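Local coordinates for xyloglucanase (Paenibacillus pabuli, PDB 2JEQ), which hydrolyses xyloglucan, probably by internal cleavage of its beta-1,4-linked glucan backbone, as a member of glycoside hydrolase family 5, at residues Phe177-Glu182 with Leu222-Trp227; Gln37-Met42 with Lys355-Tyr360. All blocks are in the same frame, centred on the assembly; numbering follows the deposited sequence.

Contact 1: Phe177-Glu182 with Leu222-Trp227; sequences FESMNE and LLVPGW. With BGC (beta-D-glucopyranose), chain B.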
# COMPACT_ATOMS: atom_id res chain seq x y z
N PHE A 177 -1.83 -4.39 10.08
CA PHE A 177 -2.73 -3.24 9.87
C PHE A 177 -1.99 -2.06 9.35
O PHE A 177 -0.98 -1.62 9.95
CB PHE A 177 -3.44 -2.78 11.14
CG PHE A 177 -4.31 -3.81 11.76
CD1 PHE A 177 -4.77 -4.89 11.01
CD2 PHE A 177 -4.69 -3.70 13.09
CE1 PHE A 177 -5.58 -5.89 11.62
CE2 PHE A 177 -5.48 -4.69 13.69
CZ PHE A 177 -5.92 -5.77 12.93
N GLU A 178 -2.50 -1.50 8.27
CA GLU A 178 -1.91 -0.30 7.69
C GLU A 178 -2.86 0.88 7.91
O GLU A 178 -3.98 0.85 7.42
CB GLU A 178 -1.70 -0.54 6.20
CG GLU A 178 -1.05 0.60 5.42
CD GLU A 178 -1.01 0.27 3.93
OE1 GLU A 178 -1.38 -0.87 3.56
OE2 GLU A 178 -0.63 1.13 3.11
N SER A 179 -2.39 1.93 8.60
CA SER A 179 -3.27 2.97 9.17
C SER A 179 -4.08 3.73 8.13
O SER A 179 -5.22 4.17 8.36
CB SER A 179 -2.40 3.99 9.92
OG SER A 179 -1.57 4.69 8.99
N MET A 180 -3.46 3.94 6.98
CA MET A 180 -4.11 4.65 5.91
C MET A 180 -3.27 4.43 4.67
O MET A 180 -2.25 3.72 4.72
CB MET A 180 -4.28 6.14 6.24
CG MET A 180 -3.00 6.81 6.71
SD MET A 180 -3.39 8.17 7.86
CE MET A 180 -1.81 9.00 7.72
N ASN A 181 -3.69 5.03 3.57
CA ASN A 181 -3.09 4.74 2.27
C ASN A 181 -2.26 5.93 1.86
O ASN A 181 -1.19 6.15 2.43
CB ASN A 181 -4.15 4.37 1.22
CG ASN A 181 -3.56 4.23 -0.18
OD1 ASN A 181 -2.50 3.64 -0.37
ND2 ASN A 181 -4.23 4.83 -1.16
N GLU A 182 -2.75 6.73 0.91
CA GLU A 182 -2.04 7.94 0.48
C GLU A 182 -2.74 9.20 0.98
O GLU A 182 -3.77 9.63 0.43
CB GLU A 182 -1.88 7.98 -1.05
CG GLU A 182 -1.01 6.88 -1.63
CD GLU A 182 -0.94 6.92 -3.17
OE1 GLU A 182 -1.82 7.56 -3.83
OE2 GLU A 182 -0.01 6.25 -3.70
N LEU A 222 2.21 -2.82 12.93
CA LEU A 222 1.36 -1.76 12.38
C LEU A 222 2.16 -0.91 11.40
O LEU A 222 3.27 -0.45 11.71
CB LEU A 222 0.77 -0.89 13.52
CG LEU A 222 0.20 -1.64 14.74
CD1 LEU A 222 -0.16 -0.69 15.90
CD2 LEU A 222 -1.02 -2.47 14.35
N LEU A 223 1.59 -0.70 10.22
CA LEU A 223 2.26 -0.04 9.10
C LEU A 223 1.69 1.37 8.94
O LEU A 223 0.46 1.54 8.94
CB LEU A 223 2.08 -0.86 7.79
CG LEU A 223 2.65 -0.36 6.47
CD1 LEU A 223 4.15 -0.15 6.60
CD2 LEU A 223 2.39 -1.26 5.21
N VAL A 224 2.56 2.38 8.88
CA VAL A 224 2.11 3.78 8.80
C VAL A 224 2.88 4.53 7.71
O VAL A 224 4.08 4.29 7.52
CB VAL A 224 2.26 4.56 10.15
CG1 VAL A 224 1.41 3.90 11.28
CG2 VAL A 224 3.76 4.76 10.56
N PRO A 225 2.19 5.40 6.96
CA PRO A 225 2.93 6.19 5.95
C PRO A 225 3.27 7.59 6.43
O PRO A 225 2.81 7.99 7.49
CB PRO A 225 1.90 6.33 4.84
CG PRO A 225 0.62 6.46 5.55
CD PRO A 225 0.74 5.64 6.85
N GLY A 226 4.04 8.31 5.63
CA GLY A 226 4.13 9.77 5.72
C GLY A 226 3.27 10.41 4.64
O GLY A 226 2.30 9.78 4.12
N TRP A 227 3.62 11.65 4.31
CA TRP A 227 2.89 12.50 3.40
C TRP A 227 2.80 11.93 1.98
O TRP A 227 3.83 11.77 1.30
CB TRP A 227 3.54 13.88 3.32
CG TRP A 227 2.71 14.91 2.57
CD1 TRP A 227 2.84 15.30 1.26
CD2 TRP A 227 1.63 15.67 3.10
NE1 TRP A 227 1.91 16.27 0.95
CE2 TRP A 227 1.16 16.52 2.07
CE3 TRP A 227 1.03 15.74 4.37
CZ2 TRP A 227 0.08 17.41 2.25
CZ3 TRP A 227 -0.04 16.64 4.55
CH2 TRP A 227 -0.51 17.45 3.50
C2 BGC B . -3.30 4.23 -5.20
C3 BGC B . -4.17 3.33 -6.06
C4 BGC B . -4.12 3.74 -7.55
C5 BGC B . -2.65 3.94 -8.00
C6 BGC B . -2.40 4.32 -9.47
C1 BGC B . -1.94 4.25 -5.88
O1 BGC B . -0.93 4.82 -5.10
O2 BGC B . -3.22 3.74 -3.87
O3 BGC B . -5.48 3.38 -5.58
O4 BGC B . -4.77 2.76 -8.33
O5 BGC B . -2.12 4.92 -7.11
O6 BGC B . -3.10 5.50 -9.83
O HOH W 1 -0.14 8.73 3.03

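Contact 2: Gln37-Met42 with Lys355-Tyr360; sequences QIVSEM and KMVPVY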
# COMPACT_ATOMS: atom_id res chain seq x y z
N GLN A 37 14.21 -12.27 9.72
CA GLN A 37 13.56 -10.93 9.76
C GLN A 37 12.09 -11.04 9.37
O GLN A 37 11.68 -11.99 8.68
CB GLN A 37 14.27 -9.95 8.80
CG GLN A 37 15.81 -9.88 8.93
CD GLN A 37 16.52 -10.85 8.00
OE1 GLN A 37 16.28 -12.06 8.02
NE2 GLN A 37 17.42 -10.32 7.17
N ILE A 38 11.29 -10.05 9.78
CA ILE A 38 9.95 -9.91 9.24
C ILE A 38 10.07 -9.67 7.72
O ILE A 38 9.30 -10.21 6.93
CB ILE A 38 9.13 -8.80 9.98
CG1 ILE A 38 7.79 -8.52 9.28
CG2 ILE A 38 9.92 -7.51 10.11
CD1 ILE A 38 6.86 -9.71 9.21
N VAL A 39 11.08 -8.89 7.31
CA VAL A 39 11.23 -8.54 5.90
C VAL A 39 11.48 -9.75 4.99
O VAL A 39 10.84 -9.85 3.95
CB VAL A 39 12.33 -7.46 5.70
CG1 VAL A 39 12.57 -7.20 4.21
CG2 VAL A 39 11.93 -6.17 6.43
N SER A 40 12.36 -10.67 5.38
CA SER A 40 12.65 -11.84 4.55
C SER A 40 11.47 -12.78 4.45
O SER A 40 11.20 -13.35 3.39
CB SER A 40 13.86 -12.62 5.06
OG SER A 40 13.83 -13.93 4.52
N GLU A 41 10.74 -12.94 5.56
CA GLU A 41 9.54 -13.78 5.56
C GLU A 41 8.44 -13.27 4.63
O GLU A 41 7.70 -14.05 4.05
CB GLU A 41 8.99 -13.90 6.97
CG GLU A 41 9.87 -14.72 7.87
CD GLU A 41 9.07 -15.67 8.70
OE1 GLU A 41 8.22 -15.19 9.49
OE2 GLU A 41 9.28 -16.90 8.55
N MET A 42 8.35 -11.96 4.48
CA MET A 42 7.34 -11.33 3.65
C MET A 42 7.64 -11.43 2.16
O MET A 42 6.73 -11.34 1.34
CB MET A 42 7.16 -9.87 4.06
CG MET A 42 6.44 -9.72 5.39
SD MET A 42 6.20 -8.01 5.91
CE MET A 42 4.92 -7.47 4.79
N LYS A 355 16.67 -3.91 2.58
CA LYS A 355 15.87 -4.61 3.60
C LYS A 355 14.46 -4.02 3.73
O LYS A 355 13.97 -3.79 4.84
CB LYS A 355 16.60 -4.62 4.96
CG LYS A 355 17.86 -5.49 5.00
CD LYS A 355 19.00 -4.88 4.19
CE LYS A 355 20.03 -5.92 3.76
NZ LYS A 355 20.86 -6.28 4.94
N MET A 356 13.83 -3.75 2.59
CA MET A 356 12.43 -3.32 2.57
C MET A 356 11.61 -4.30 1.75
O MET A 356 12.17 -5.06 0.94
CB MET A 356 12.26 -1.88 2.06
CG MET A 356 13.28 -1.42 1.08
SD MET A 356 13.54 0.37 0.93
CE MET A 356 14.21 0.73 2.54
N VAL A 357 10.29 -4.29 1.96
CA VAL A 357 9.40 -5.24 1.28
C VAL A 357 8.81 -4.55 0.03
O VAL A 357 8.08 -3.56 0.16
CB VAL A 357 8.25 -5.76 2.20
CG1 VAL A 357 7.49 -6.90 1.51
CG2 VAL A 357 8.79 -6.24 3.59
N PRO A 358 9.10 -5.09 -1.16
CA PRO A 358 8.48 -4.55 -2.38
C PRO A 358 7.14 -5.23 -2.64
O PRO A 358 7.09 -6.45 -2.69
CB PRO A 358 9.48 -4.89 -3.47
CG PRO A 358 10.25 -6.14 -2.94
CD PRO A 358 10.02 -6.21 -1.44
N VAL A 359 6.09 -4.42 -2.84
CA VAL A 359 4.73 -4.91 -3.05
C VAL A 359 4.18 -4.35 -4.38
O VAL A 359 3.91 -3.16 -4.48
CB VAL A 359 3.79 -4.51 -1.88
CG1 VAL A 359 2.39 -5.09 -2.05
CG2 VAL A 359 4.40 -4.96 -0.52
N TYR A 360 4.02 -5.21 -5.38
CA TYR A 360 3.54 -4.82 -6.68
C TYR A 360 2.08 -4.32 -6.74
O TYR A 360 1.18 -4.94 -6.15
CB TYR A 360 3.80 -5.95 -7.71
CG TYR A 360 3.40 -5.54 -9.11
CD1 TYR A 360 4.25 -4.75 -9.89
CD2 TYR A 360 2.14 -5.87 -9.61
CE1 TYR A 360 3.88 -4.36 -11.18
CE2 TYR A 360 1.75 -5.44 -10.87
CZ TYR A 360 2.63 -4.71 -11.64
OH TYR A 360 2.23 -4.32 -12.87

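Contact 1: Phe177-Glu182 with Leu222-Trp227
Phe177 and Glu178 pair in parallel with Leu222 and Leu223 where the fourth and fifth strands of this TIM barrel lie together. Two nearly straight bonds serve the pairing: Leu223 N gives its hydrogen to Phe177 O at 2.7 Å, and Leu223 O takes that of Ser179 N at 2.9 Å. Phe177 and Leu222 face the outer helices, Phe177 CB meeting Leu222 CD2 at 4.0 Å, whereas Glu178 and Leu223 run side by side into the barrel interior. With chi1 at -179° the Glu178 chain is fully extended, its CG passing Leu223 CD2 at 3.9 Å, and its buried carboxylate reaches a salt bridge from OE2 to Arg87 NH2. Replaced by an alanine, this position would probably leave Arg87 without its charged mate and open a gap beside Leu223. The same Arg87 NH2 is hydrogen-bonded to Asn181 OD1, which helps fix the amide while its ND2 donates to O2 of the bound glucose at 3.1 Å. Asn181-Glu182 matches the family's Asn-Glu pair after the fourth strand, consistent with Glu182 as acid/base; its OE1 is hydrogen-bonded to Tyr135 OH, OE2 to His264 ND1. Ser179 OG rests 3.3 Å from Pro225 CD and is hydrogen-bonded to Asn203 OD1. Beyond the paired residues the backbones separate, and one water bridges them, donating to Asn181 O at 2.8 Å and to Gly226 O at 2.9 Å.

Contact 2: Gln37-Met42 with Lys355-Tyr360
Val357 and Val39 bury more surface here than any other residues of the two segments, and with Met42 they illustrate how a short helix can close the N-terminal end of a TIM barrel by apolar contact, without a hydrogen bond between the segments. Helix 38-42 lies over the start of strand 356-360, the last of the barrel; their axes approach to 7.8 Å and run in broadly the same direction, 26° apart. Val357 points toward the helix and divides its two methyls among the partners. CG2 meets Val39 CG1 at 3.9 Å and is also touched by the thioether, Met42 SD lying 3.9 Å from it. The other branch, Val357 CG1, packs on Met42 CB at the same separation of 3.9 Å. The methionine crosses the valine at about a right angle, and its chain is bent at the sulfur (chi3 72°). Val39 also presses on the backbone just before the strand: both its methyls approach the carbonyl of Lys355, CG2 coming within 3.5 Å of Lys355 O. That residue has a positive phi of 61°, as the C-prime position of the Schellman motif that ends helix 336-353. Around these three side chains, Ile38 leans on Trp221 and Pro318, Glu41 OE1 is hydrogen-bonded to Tyr125 OH, and Met42 O to Ser85 OG, partners at or next to the beginnings of several barrel strands. Strand 356-360 itself sits between strands 45-47 and 319-324, with Pro358 packed outward on helix 336-353 and Met356 between that helix and helix 298-313.

The modelled chain begins in helix 38-42, which leads directly into the first barrel strand, 45-47. Three strands and their helices later it reaches 175-178, passes through helix 193-211 and returns as 222-225, so that contact 1 closes a local strand-helix-strand loop with 39 residues between its segments. The chain then lays down strands six and seven before 356-360 comes back against the starting helix. Contact 2 therefore closes a loop of 312 intervening residues, and contact 1 is nested inside it. Both reach the same eight-stranded sheet, but their centres are 16 Å apart: contact 1 joins neighbouring strands, whereas contact 2 ties the N-terminal helix to the final strand.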